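Putative DsbA oxidoreductase SCO1869 (Streptomyces coelicolor A3, PDB 3GL5) probably acts as an oxidoreductase of the DsbA family, having a thioredoxin-like fold with a helical insertion and forming a dimer in the crystal. Local coordinates at residues A[23-28]-A[199-204]; A[49-54]-A[134-139]; A[103-108]-A[156-161]; A[187-192]-A[206-211]. All blocks are in the same frame, centred on the assembly; numbering follows the deposited sequence. Where two conformers were deposited one is given.

Contact 1: residues A[23-28]-A[199-204]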
loop_
_atom_site.group_PDB
_atom_site.type_symbol
_atom_site.label_atom_id
_atom_site.label_comp_id
_atom_site.label_asym_id
_atom_site.label_seq_id
_atom_site.Cartn_x
_atom_site.Cartn_y
_atom_site.Cartn_z
ATOM N N PHE A 23 0.172 15.454 13.068
ATOM C CA PHE A 23 -0.688 14.962 12.029
ATOM C C PHE A 23 -1.738 14.027 12.582
ATOM O O PHE A 23 -2.904 14.073 12.152
ATOM C CB PHE A 23 0.089 14.206 10.953
ATOM C CG PHE A 23 -0.809 13.530 9.977
ATOM C CD1 PHE A 23 -1.467 14.269 9.003
ATOM C CD2 PHE A 23 -1.086 12.168 10.101
ATOM C CE1 PHE A 23 -2.345 13.666 8.137
ATOM C CE2 PHE A 23 -1.975 11.542 9.234
ATOM C CZ PHE A 23 -2.587 12.278 8.240
ATOM N N GLU A 24 -1.320 13.135 13.478
ATOM C CA GLU A 24 -2.232 12.138 13.991
ATOM C C GLU A 24 -3.309 12.825 14.825
ATOM O O GLU A 24 -4.525 12.509 14.748
ATOM C CB GLU A 24 -1.468 11.115 14.816
ATOM C CG GLU A 24 -0.768 10.051 13.959
ATOM C CD GLU A 24 0.275 9.247 14.726
ATOM O OE1 GLU A 24 0.386 9.376 15.969
ATOM O OE2 GLU A 24 1.026 8.495 14.078
ATOM N N LYS A 25 -2.865 13.805 15.601
ATOM C CA LYS A 25 -3.801 14.588 16.374
ATOM C C LYS A 25 -4.825 15.250 15.427
ATOM O O LYS A 25 -6.010 15.192 15.682
ATOM C CB LYS A 25 -3.057 15.575 17.280
ATOM C CG LYS A 25 -3.914 16.723 17.783
ATOM C CD LYS A 25 -3.113 17.738 18.606
ATOM C CE LYS A 25 -3.447 17.587 20.069
ATOM N NZ LYS A 25 -3.449 18.903 20.827
ATOM N N ALA A 26 -4.367 15.820 14.316
ATOM C CA ALA A 26 -5.263 16.456 13.342
ATOM C C ALA A 26 -6.194 15.428 12.699
ATOM O O ALA A 26 -7.389 15.701 12.434
ATOM C CB ALA A 26 -4.451 17.152 12.268
ATOM N N LEU A 27 -5.659 14.240 12.444
ATOM C CA LEU A 27 -6.423 13.229 11.765
ATOM C C LEU A 27 -7.605 12.731 12.662
ATOM O O LEU A 27 -8.731 12.487 12.170
ATOM C CB LEU A 27 -5.494 12.090 11.336
ATOM C CG LEU A 27 -6.216 10.911 10.696
ATOM C CD1 LEU A 27 -7.040 11.434 9.516
ATOM C CD2 LEU A 27 -5.277 9.730 10.280
ATOM N N ALA A 28 -7.329 12.593 13.963
ATOM C CA ALA A 28 -8.321 12.155 14.931
ATOM C C ALA A 28 -9.460 13.153 15.078
ATOM O O ALA A 28 -10.579 12.779 15.403
ATOM C CB ALA A 28 -7.685 11.844 16.256
ATOM N N GLN A 199 3.865 21.158 10.769
ATOM C CA GLN A 199 2.830 22.167 10.829
ATOM C C GLN A 199 1.915 22.010 12.090
ATOM O O GLN A 199 1.848 20.910 12.690
ATOM C CB GLN A 199 2.023 22.025 9.543
ATOM C CG GLN A 199 2.852 22.221 8.268
ATOM C CD GLN A 199 2.798 23.669 7.751
ATOM O OE1 GLN A 199 1.714 24.238 7.604
ATOM N NE2 GLN A 199 3.968 24.262 7.474
ATOM N N PRO A 200 1.228 23.104 12.500
ATOM C CA PRO A 200 0.164 23.045 13.522
ATOM C C PRO A 200 -0.899 22.031 13.137
ATOM O O PRO A 200 -1.208 21.874 11.953
ATOM C CB PRO A 200 -0.462 24.465 13.487
ATOM C CG PRO A 200 0.617 25.377 12.916
ATOM C CD PRO A 200 1.591 24.494 12.127
ATOM N N ALA A 201 -1.488 21.348 14.102
ATOM C CA ALA A 201 -2.525 20.391 13.739
ATOM C C ALA A 201 -3.607 21.087 12.919
ATOM O O ALA A 201 -4.276 20.432 12.098
ATOM C CB ALA A 201 -3.111 19.666 14.983
ATOM N N GLU A 202 -3.732 22.407 13.136
ATOM C CA GLU A 202 -4.648 23.325 12.412
ATOM C C GLU A 202 -4.479 23.307 10.922
ATOM O O GLU A 202 -5.472 23.178 10.189
ATOM C CB GLU A 202 -4.494 24.807 12.850
ATOM C CG GLU A 202 -4.832 25.068 14.285
ATOM C CD GLU A 202 -5.802 24.023 14.827
ATOM O OE1 GLU A 202 -6.831 23.742 14.159
ATOM O OE2 GLU A 202 -5.515 23.465 15.911
ATOM N N VAL A 203 -3.239 23.495 10.482
ATOM C CA VAL A 203 -2.926 23.420 9.076
ATOM C C VAL A 203 -3.248 22.001 8.580
ATOM O O VAL A 203 -3.989 21.853 7.596
ATOM C CB VAL A 203 -1.477 23.829 8.786
ATOM C CG1 VAL A 203 -1.238 23.857 7.303
ATOM C CG2 VAL A 203 -1.203 25.218 9.376
ATOM N N PHE A 204 -2.759 20.974 9.289
ATOM C CA PHE A 204 -3.041 19.583 8.888
ATOM C C PHE A 204 -4.547 19.334 8.707
ATOM O O PHE A 204 -4.992 18.801 7.698
ATOM C CB PHE A 204 -2.457 18.595 9.876
ATOM C CG PHE A 204 -0.990 18.430 9.753
ATOM C CD1 PHE A 204 -0.402 18.228 8.506
ATOM C CD2 PHE A 204 -0.187 18.489 10.870
ATOM C CE1 PHE A 204 0.974 18.060 8.382
ATOM C CE2 PHE A 204 1.199 18.343 10.765
ATOM C CZ PHE A 204 1.774 18.112 9.522
#

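Contact 2: residues A[49-54]-A[134-139]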
loop_
_atom_site.group_PDB
_atom_site.type_symbol
_atom_site.label_atom_id
_atom_site.label_comp_id
_atom_site.label_asym_id
_atom_site.label_seq_id
_atom_site.Cartn_x
_atom_site.Cartn_y
_atom_site.Cartn_z
ATOM N N ARG A 49 25.871 8.825 4.283
ATOM C CA ARG A 49 26.583 8.688 5.533
ATOM C C ARG A 49 27.006 7.233 5.779
ATOM O O ARG A 49 26.302 6.315 5.398
ATOM C CB ARG A 49 25.713 9.190 6.671
ATOM C CG ARG A 49 26.430 9.180 7.967
ATOM C CD ARG A 49 25.584 9.738 9.056
ATOM N NE ARG A 49 26.436 10.242 10.119
ATOM C CZ ARG A 49 26.908 11.484 10.188
ATOM N NH1 ARG A 49 26.611 12.381 9.249
ATOM N NH2 ARG A 49 27.683 11.813 11.221
ATOM N N ALA A 50 28.173 7.026 6.386
ATOM C CA ALA A 50 28.675 5.673 6.673
ATOM C C ALA A 50 28.056 5.087 7.933
ATOM O O ALA A 50 27.825 5.789 8.919
ATOM C CB ALA A 50 30.187 5.668 6.770
ATOM N N LYS A 51 27.802 3.788 7.918
ATOM C CA LYS A 51 27.161 3.187 9.074
ATOM C C LYS A 51 27.942 3.451 10.367
ATOM O O LYS A 51 27.347 3.700 11.403
ATOM C CB LYS A 51 26.894 1.698 8.862
ATOM C CG LYS A 51 25.965 1.118 9.952
ATOM C CD LYS A 51 25.281 -0.192 9.502
ATOM C CE LYS A 51 26.063 -1.417 9.883
ATOM N NZ LYS A 51 26.071 -1.565 11.365
ATOM N N ASP A 52 29.266 3.439 10.316
ATOM C CA ASP A 52 30.031 3.629 11.542
ATOM C C ASP A 52 30.283 5.093 11.865
ATOM O O ASP A 52 31.059 5.405 12.750
ATOM C CB ASP A 52 31.360 2.862 11.501
ATOM C CG ASP A 52 32.388 3.521 10.592
ATOM O OD1 ASP A 52 31.997 4.193 9.603
ATOM O OD2 ASP A 52 33.598 3.361 10.874
ATOM N N ASP A 53 29.642 5.996 11.149
ATOM C CA ASP A 53 29.798 7.412 11.445
ATOM C C ASP A 53 28.651 7.935 12.335
ATOM O O ASP A 53 27.640 8.440 11.837
ATOM C CB ASP A 53 29.909 8.190 10.127
ATOM C CG ASP A 53 30.336 9.623 10.324
ATOM O OD1 ASP A 53 30.996 9.920 11.347
ATOM O OD2 ASP A 53 30.021 10.455 9.440
ATOM N N VAL A 54 28.799 7.775 13.650
ATOM C CA VAL A 54 27.831 8.272 14.646
ATOM C C VAL A 54 28.453 9.449 15.384
ATOM O O VAL A 54 29.585 9.387 15.835
ATOM C CB VAL A 54 27.419 7.182 15.698
ATOM C CG1 VAL A 54 26.143 7.612 16.489
ATOM C CG2 VAL A 54 27.211 5.829 15.033
ATOM N N VAL A 134 20.439 4.118 18.453
ATOM C CA VAL A 134 19.922 3.259 17.396
ATOM C C VAL A 134 20.891 3.127 16.210
ATOM O O VAL A 134 20.562 2.466 15.207
ATOM C CB VAL A 134 18.549 3.726 16.884
ATOM C CG1 VAL A 134 17.552 3.777 18.035
ATOM C CG2 VAL A 134 18.636 5.059 16.173
ATOM N N PHE A 135 22.066 3.749 16.294
ATOM C CA PHE A 135 22.973 3.807 15.115
ATOM C C PHE A 135 24.148 2.839 15.217
ATOM O O PHE A 135 24.662 2.590 16.304
ATOM C CB PHE A 135 23.473 5.238 14.870
ATOM C CG PHE A 135 22.355 6.253 14.736
ATOM C CD1 PHE A 135 21.608 6.334 13.552
ATOM C CD2 PHE A 135 22.042 7.113 15.797
ATOM C CE1 PHE A 135 20.556 7.286 13.412
ATOM C CE2 PHE A 135 20.997 8.044 15.685
ATOM C CZ PHE A 135 20.257 8.137 14.489
ATOM N N ASN A 136 24.564 2.280 14.096
ATOM C CA ASN A 136 25.677 1.368 14.125
ATOM C C ASN A 136 25.617 0.332 15.300
ATOM O O ASN A 136 26.624 0.114 15.985
ATOM C CB ASN A 136 26.991 2.168 14.200
ATOM C CG ASN A 136 28.212 1.318 13.849
ATOM O OD1 ASN A 136 28.098 0.339 13.117
ATOM N ND2 ASN A 136 29.379 1.681 14.394
ATOM N N ASP A 137 24.442 -0.271 15.538
ATOM C CA ASP A 137 24.260 -1.303 16.563
ATOM C C ASP A 137 23.111 -2.264 16.184
ATOM O O ASP A 137 21.927 -2.045 16.530
ATOM C CB ASP A 137 24.017 -0.661 17.928
ATOM C CG ASP A 137 23.817 -1.683 19.056
ATOM O OD1 ASP A 137 23.666 -2.907 18.804
ATOM O OD2 ASP A 137 23.791 -1.243 20.222
ATOM N N ASP A 138 23.473 -3.337 15.485
ATOM C CA ASP A 138 22.502 -4.260 14.941
ATOM C C ASP A 138 21.678 -4.935 16.025
ATOM O O ASP A 138 20.469 -5.071 15.884
ATOM C CB ASP A 138 23.212 -5.301 14.074
ATOM C CG ASP A 138 23.442 -4.823 12.647
ATOM O OD1 ASP A 138 23.143 -3.636 12.325
ATOM O OD2 ASP A 138 23.922 -5.650 11.840
ATOM N N GLU A 139 22.328 -5.324 17.121
ATOM C CA GLU A 139 21.621 -5.955 18.225
ATOM C C GLU A 139 20.551 -5.034 18.850
ATOM O O GLU A 139 19.460 -5.485 19.192
ATOM C CB GLU A 139 22.591 -6.534 19.256
ATOM C CG GLU A 139 23.234 -7.874 18.792
ATOM C CD GLU A 139 22.191 -8.874 18.305
ATOM O OE1 GLU A 139 21.149 -9.017 18.970
ATOM O OE2 GLU A 139 22.396 -9.510 17.254
#

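Contact 3: residues A[103-108]-A[156-161]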
loop_
_atom_site.group_PDB
_atom_site.type_symbol
_atom_site.label_atom_id
_atom_site.label_comp_id
_atom_site.label_asym_id
_atom_site.label_seq_id
_atom_site.Cartn_x
_atom_site.Cartn_y
_atom_site.Cartn_z
ATOM N N LEU A 103 17.814 0.957 9.151
ATOM C CA LEU A 103 16.551 1.165 9.831
ATOM C C LEU A 103 15.425 1.194 8.804
ATOM O O LEU A 103 14.389 0.577 8.982
ATOM C CB LEU A 103 16.601 2.476 10.632
ATOM C CG LEU A 103 17.258 2.450 12.017
ATOM C CD1 LEU A 103 18.755 2.215 11.915
ATOM C CD2 LEU A 103 17.011 3.763 12.697
ATOM N N HIS A 104 15.632 1.909 7.708
ATOM C CA HIS A 104 14.615 1.996 6.694
ATOM C C HIS A 104 14.320 0.657 6.017
ATOM O O HIS A 104 13.158 0.375 5.721
ATOM C CB HIS A 104 14.935 3.098 5.675
ATOM C CG HIS A 104 14.706 4.482 6.214
ATOM N ND1 HIS A 104 13.444 4.994 6.425
ATOM C CD2 HIS A 104 15.579 5.448 6.611
ATOM C CE1 HIS A 104 13.539 6.228 6.898
ATOM N NE2 HIS A 104 14.822 6.533 7.007
ATOM N N ARG A 105 15.352 -0.141 5.772
ATOM C CA ARG A 105 15.161 -1.495 5.217
ATOM C C ARG A 105 14.298 -2.339 6.148
ATOM O O ARG A 105 13.346 -3.011 5.693
ATOM C CB ARG A 105 16.503 -2.181 4.938
ATOM C CG ARG A 105 17.319 -1.427 3.872
ATOM C CD ARG A 105 18.452 -2.256 3.302
ATOM N NE ARG A 105 19.431 -2.672 4.327
ATOM C CZ ARG A 105 19.569 -3.919 4.795
ATOM N NH1 ARG A 105 18.791 -4.920 4.375
ATOM N NH2 ARG A 105 20.499 -4.175 5.685
ATOM N N LEU A 106 14.577 -2.234 7.447
ATOM C CA LEU A 106 13.771 -2.918 8.465
ATOM C C LEU A 106 12.367 -2.367 8.577
ATOM O O LEU A 106 11.449 -3.130 8.886
ATOM C CB LEU A 106 14.440 -2.902 9.838
ATOM C CG LEU A 106 15.643 -3.823 10.046
ATOM C CD1 LEU A 106 16.122 -3.548 11.476
ATOM C CD2 LEU A 106 15.326 -5.328 9.851
ATOM N N LEU A 107 12.175 -1.054 8.326
ATOM C CA LEU A 107 10.818 -0.518 8.280
ATOM C C LEU A 107 10.006 -1.171 7.145
ATOM O O LEU A 107 8.797 -1.340 7.269
ATOM C CB LEU A 107 10.794 1.007 8.171
ATOM C CG LEU A 107 11.213 1.724 9.470
ATOM C CD1 LEU A 107 11.596 3.193 9.202
ATOM C CD2 LEU A 107 10.078 1.683 10.523
ATOM N N HIS A 108 10.672 -1.480 6.041
ATOM C CA HIS A 108 10.026 -2.161 4.933
ATOM C C HIS A 108 9.730 -3.625 5.246
ATOM O O HIS A 108 8.668 -4.088 4.928
ATOM C CB HIS A 108 10.806 -1.973 3.618
ATOM C CG HIS A 108 10.529 -0.654 2.975
ATOM N ND1 HIS A 108 9.601 -0.492 1.970
ATOM C CD2 HIS A 108 10.992 0.589 3.260
ATOM C CE1 HIS A 108 9.535 0.785 1.630
ATOM N NE2 HIS A 108 10.375 1.461 2.398
ATOM N N ARG A 156 17.235 -10.235 11.656
ATOM C CA ARG A 156 18.665 -10.451 11.533
ATOM C C ARG A 156 19.102 -10.792 10.122
ATOM O O ARG A 156 20.154 -10.306 9.665
ATOM C CB ARG A 156 19.114 -11.583 12.468
ATOM C CG ARG A 156 19.353 -11.127 13.878
ATOM C CD ARG A 156 20.332 -12.045 14.569
ATOM N NE ARG A 156 20.524 -11.619 15.952
ATOM C CZ ARG A 156 19.688 -11.916 16.943
ATOM N NH1 ARG A 156 18.598 -12.639 16.713
ATOM N NH2 ARG A 156 19.938 -11.487 18.174
ATOM N N ALA A 157 18.310 -11.624 9.440
ATOM C CA ALA A 157 18.562 -11.935 8.029
ATOM C C ALA A 157 18.492 -10.661 7.179
ATOM O O ALA A 157 19.336 -10.449 6.329
ATOM C CB ALA A 157 17.578 -12.983 7.514
ATOM N N VAL A 158 17.492 -9.817 7.414
ATOM C CA VAL A 158 17.403 -8.530 6.687
ATOM C C VAL A 158 18.661 -7.656 6.944
ATOM O O VAL A 158 19.252 -7.105 6.027
ATOM C CB VAL A 158 16.070 -7.797 6.990
ATOM C CG1 VAL A 158 16.089 -6.364 6.453
ATOM C CG2 VAL A 158 14.915 -8.556 6.363
ATOM N N LEU A 159 19.097 -7.609 8.195
ATOM C CA LEU A 159 20.256 -6.829 8.573
ATOM C C LEU A 159 21.535 -7.408 8.014
ATOM O O LEU A 159 22.451 -6.650 7.677
ATOM C CB LEU A 159 20.345 -6.714 10.086
ATOM C CG LEU A 159 19.355 -5.700 10.634
ATOM C CD1 LEU A 159 19.176 -5.856 12.144
ATOM C CD2 LEU A 159 19.798 -4.289 10.273
ATOM N N ALA A 160 21.591 -8.739 7.897
ATOM C CA ALA A 160 22.745 -9.441 7.324
ATOM C C ALA A 160 22.824 -9.314 5.797
ATOM O O ALA A 160 23.913 -9.451 5.202
ATOM C CB ALA A 160 22.742 -10.949 7.741
ATOM N N ASP A 161 21.678 -9.092 5.154
ATOM C CA ASP A 161 21.643 -8.998 3.688
ATOM C C ASP A 161 21.354 -7.565 3.224
ATOM O O ASP A 161 20.178 -7.184 3.156
ATOM C CB ASP A 161 20.585 -9.939 3.123
ATOM C CG ASP A 161 20.525 -9.900 1.608
ATOM O OD1 ASP A 161 21.419 -9.268 0.983
ATOM O OD2 ASP A 161 19.588 -10.516 1.033
#

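Contact 4: residues A[187-192]-A[206-211]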
loop_
_atom_site.group_PDB
_atom_site.type_symbol
_atom_site.label_atom_id
_atom_site.label_comp_id
_atom_site.label_asym_id
_atom_site.label_seq_id
_atom_site.Cartn_x
_atom_site.Cartn_y
_atom_site.Cartn_z
ATOM N N PHE A 187 4.204 15.457 3.537
ATOM C CA PHE A 187 2.909 14.833 3.542
ATOM C C PHE A 187 2.250 15.104 2.216
ATOM O O PHE A 187 2.187 16.252 1.740
ATOM C CB PHE A 187 2.003 15.454 4.610
ATOM C CG PHE A 187 2.531 15.351 5.989
ATOM C CD1 PHE A 187 2.015 14.384 6.870
ATOM C CD2 PHE A 187 3.505 16.255 6.440
ATOM C CE1 PHE A 187 2.490 14.274 8.190
ATOM C CE2 PHE A 187 4.005 16.155 7.753
ATOM C CZ PHE A 187 3.516 15.153 8.621
ATOM N N VAL A 188 1.757 14.039 1.610
ATOM C CA VAL A 188 1.123 14.170 0.325
ATOM C C VAL A 188 -0.281 13.629 0.509
ATOM O O VAL A 188 -0.477 12.460 0.846
ATOM C CB VAL A 188 1.926 13.468 -0.780
ATOM C CG1 VAL A 188 1.154 13.483 -2.118
ATOM C CG2 VAL A 188 3.303 14.167 -0.927
ATOM N N LEU A 189 -1.245 14.519 0.306
ATOM C CA LEU A 189 -2.638 14.219 0.601
ATOM C C LEU A 189 -3.298 14.000 -0.721
ATOM O O LEU A 189 -3.415 14.937 -1.519
ATOM C CB LEU A 189 -3.302 15.358 1.386
ATOM C CG LEU A 189 -2.731 15.553 2.789
ATOM C CD1 LEU A 189 -1.519 16.488 2.776
ATOM C CD2 LEU A 189 -3.770 16.066 3.747
ATOM N N ASP A 190 -3.677 12.753 -0.976
ATOM C CA ASP A 190 -4.408 12.414 -2.194
ATOM C C ASP A 190 -3.639 12.686 -3.497
ATOM O O ASP A 190 -4.256 12.967 -4.518
ATOM C CB ASP A 190 -5.726 13.187 -2.253
ATOM C CG ASP A 190 -6.746 12.515 -3.159
ATOM O OD1 ASP A 190 -6.677 11.253 -3.300
ATOM O OD2 ASP A 190 -7.602 13.234 -3.717
ATOM N N ARG A 191 -2.307 12.607 -3.478
ATOM C CA ARG A 191 -1.513 13.049 -4.637
ATOM C C ARG A 191 -1.960 14.415 -5.245
ATOM O O ARG A 191 -1.714 14.662 -6.425
ATOM C CB ARG A 191 -1.452 11.949 -5.716
ATOM C CG ARG A 191 -0.590 10.717 -5.356
ATOM C CD ARG A 191 0.908 11.026 -5.492
ATOM N NE ARG A 191 1.740 10.031 -4.819
ATOM C CZ ARG A 191 2.270 8.960 -5.412
ATOM N NH1 ARG A 191 2.060 8.744 -6.708
ATOM N NH2 ARG A 191 3.009 8.093 -4.714
ATOM N N ALA A 192 -2.585 15.303 -4.448
ATOM C CA ALA A 192 -3.007 16.648 -4.922
ATOM C C ALA A 192 -2.347 17.763 -4.145
ATOM O O ALA A 192 -2.052 18.842 -4.695
ATOM C CB ALA A 192 -4.534 16.822 -4.845
ATOM N N GLN A 206 -6.888 21.596 8.111
ATOM C CA GLN A 206 -7.165 22.365 6.894
ATOM C C GLN A 206 -6.817 21.600 5.622
ATOM O O GLN A 206 -7.646 21.493 4.707
ATOM C CB GLN A 206 -6.378 23.679 6.913
ATOM C CG GLN A 206 -6.045 24.222 5.528
ATOM C CD GLN A 206 -7.286 24.529 4.697
ATOM O OE1 GLN A 206 -8.362 24.799 5.241
ATOM N NE2 GLN A 206 -7.140 24.498 3.372
ATOM N N ALA A 207 -5.587 21.081 5.586
ATOM C CA ALA A 207 -5.058 20.310 4.454
ATOM C C ALA A 207 -5.916 19.060 4.190
ATOM O O ALA A 207 -6.329 18.832 3.063
ATOM C CB ALA A 207 -3.591 19.911 4.685
ATOM N N LEU A 208 -6.191 18.279 5.218
ATOM C CA LEU A 208 -7.122 17.153 5.092
ATOM C C LEU A 208 -8.458 17.581 4.468
ATOM O O LEU A 208 -8.954 16.942 3.544
ATOM C CB LEU A 208 -7.352 16.495 6.453
ATOM C CG LEU A 208 -6.163 15.703 6.998
ATOM C CD1 LEU A 208 -6.216 15.378 8.515
ATOM C CD2 LEU A 208 -5.988 14.450 6.186
ATOM N N THR A 209 -8.997 18.704 4.932
ATOM C CA THR A 209 -10.356 19.111 4.565
ATOM C C THR A 209 -10.440 19.582 3.149
ATOM O O THR A 209 -11.374 19.253 2.427
ATOM C CB THR A 209 -10.873 20.197 5.503
ATOM O OG1 THR A 209 -11.085 19.597 6.780
ATOM C CG2 THR A 209 -12.194 20.792 5.001
ATOM N N GLN A 210 -9.435 20.350 2.760
ATOM C CA GLN A 210 -9.307 20.862 1.416
ATOM C C GLN A 210 -9.086 19.713 0.449
ATOM O O GLN A 210 -9.751 19.622 -0.575
ATOM C CB GLN A 210 -8.128 21.834 1.364
ATOM C CG GLN A 210 -8.251 22.884 0.302
ATOM C CD GLN A 210 -7.079 23.829 0.317
ATOM O OE1 GLN A 210 -6.384 23.955 1.325
ATOM N NE2 GLN A 210 -6.847 24.496 -0.801
ATOM N N ALA A 211 -8.161 18.830 0.805
ATOM C CA ALA A 211 -7.799 17.671 -0.015
ATOM C C ALA A 211 -9.029 16.808 -0.199
ATOM O O ALA A 211 -9.389 16.480 -1.334
ATOM C CB ALA A 211 -6.685 16.865 0.631
#

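Contact 1: residues A[23-28]-A[199-204]
F23 and A26 of helix 14-28 pack against F204 and A201 of helix 201-213, two helices that share one face of the central sheet in this thioredoxin-like fold. Helix 14-28 is the one that starts with the disulfide-bonded C13 and C16. The tight spot is A26 CB, wedged in 3.4 Å from F204 CB and 3.9 Å from A201 CB. Next to it lies the buried aromatic part. Here the edge of F23 stands on the face of F204 in a T-shaped stack, with centroids 5.8 Å apart and planes at 88°. A chi1 of 172° swings F23 CG to the far side of CB from the backbone N and brings CD1 to this face. F23 CB itself sits over the middle of the F204 ring, 4.3 Å from its centroid, as a CH-pi contact, while Q199 CB lies over the opposite face, toward its rim. A serine in place of F204 would probably leave the F23 edge without its aromatic partner and open a gap between F23 and Q199. Beneath, the F23 ring rests on V5, I7 and V38 of the sheet. The solvent side is looser: K25 merely brings its CD within 4.1 Å of A201 CB before its chain bends onward.

Contact 2: residues A[49-54]-A[134-139]
V54 meets F135 and N136 where the loop after strand 36-42 passes the turn leading into helix 138-147, part of the helical insertion that marks DsbA-like thioredoxin folds. The apolar part is small. V54 CG2 lies 3.8 Å from F135 CB and CG1 bears on the same carbon, so both methyls press on it from one side while the ring leads away to pack on N127, one of the residues of the sodium site. V54 CG2 also lies 3.8 Å from N136 CB. A glycine in place of V54 would probably leave F135 CB and N136 CB without these methyls and open a gap beside the base of F135.

N136 CB comes 3.2 Å from K51 O as well, and N136 ND2 lies 3.7 Å from D52 CB.

The polar links across the contact are slight: K51 NZ gives a weak hydrogen bond to N136 OD1 at 3.3 Å and a long salt bridge to D138 OD1 at 3.7 Å. Bends at chi3 and chi4 bring the amine to both.

Inside 49-54 the bonding is firmer. R49 NE donates to D53 O over 2.8 Å at 161°, in the guanidinium plane, across the type I turn from A50 to D53. The loop probably owes its shape largely to this bond and the turn bond D53 N to A50 O; the exposed charges reaching across probably add only modest attraction.

Contact 3: residues A[103-108]-A[156-161]
V158 O accepts from both terminal nitrogens of R105: NH1 binds it at 2.8 Å with an N-H...O angle of 156°, and NH2 adds a weak bond at 3.2 Å. The oxygen lies in the guanidinium plane, yet NH1 stands well above the carbonyl plane. This joins helix 101-111 to the last turn of helix 152-160, two members of the helical insertion of the DsbA-like fold. The axes of the segments 103-108 and 156-160 make an angle of 137° and approach to 9.9 Å. The group is held from other sides too: NH1 also donates to A164 O and NH2 forms a salt bridge with D102, which together leave the buried guanidinium little freedom to rotate. Its positive charge would probably be welcome at the C-terminal, carbonyl-rich end of helix 152-160. A bend at chi3 (-60°) brings the edge of the group onto that end.

Beside this polar grip L106 supplies the apolar half. L106 and V158 lie alongside one another, pointing opposite ways, whereas L159 meets L106 at about a right angle; L141 and F123 of neighbouring helices also touch L106. Its two methyls divide the work, CD2 lying 3.6 Å from V158 CG1 and CD1 lying 3.9 Å from L159 CD1.

Contact 4: residues A[187-192]-A[206-211]
L189, at the end of strand 186-189, presses into helix 201-213 between A207, L208 and A211. Its CD2 does most of the touching: it lies 3.6 Å from L208 N, directly on the helix backbone. The same methyl is 3.7 Å from L208 CD2, with the two leucine side chains crossing at about a right angle. One turn on, L189 CB meets A211 CB at 3.8 Å. The chi1 of -66° puts CG on the far side of CB from the carbonyl carbon and delivers CD2 to the helix.

The next shell fixes both partners. V195 of the adjoining strand lies against L189 and A207, and M3 and F30 touch L208. Beyond L189 the chain reverses through D190 and R191, both with positive phi, closing a beta hairpin by a bond from A192 N to L189 O of 3.1 Å. Segment 206-211 runs at 29° to strand residues 187-189, completing the hairpin-and-helix half of the thioredoxin fold. Further out, I221 of the second subunit packs on A207 and Q210, so the dimer partner reaches this helix as well. With alanines on the side facing the strand, L189 can come down onto the helix backbone, and the join rests on apolar fit rather than on charge.

Two pairs of contacts sit on opposite sides of the chain's centre. Contacts 1 and 4, with centres 11 Å apart, share helix 201-213 and meet through F187, whose ring packs on F204 and F23; contact 1 joins the two helices on that face of the sheet, contact 4 seats helix 201-213 on strand 186-189, and both touch the second subunit. Contacts 2 and 3, 13 Å apart, lie in and beside the helical insertion, where E139 forms a salt bridge with R156. Contacts 1 and 3 have centres 31 Å apart. Along the chain contacts 2 and 3 interleave and close before 187-192, 199-204 and 206-211 interleave contacts 4 and 1, so the insertion leaves and rejoins one continuous thioredoxin core.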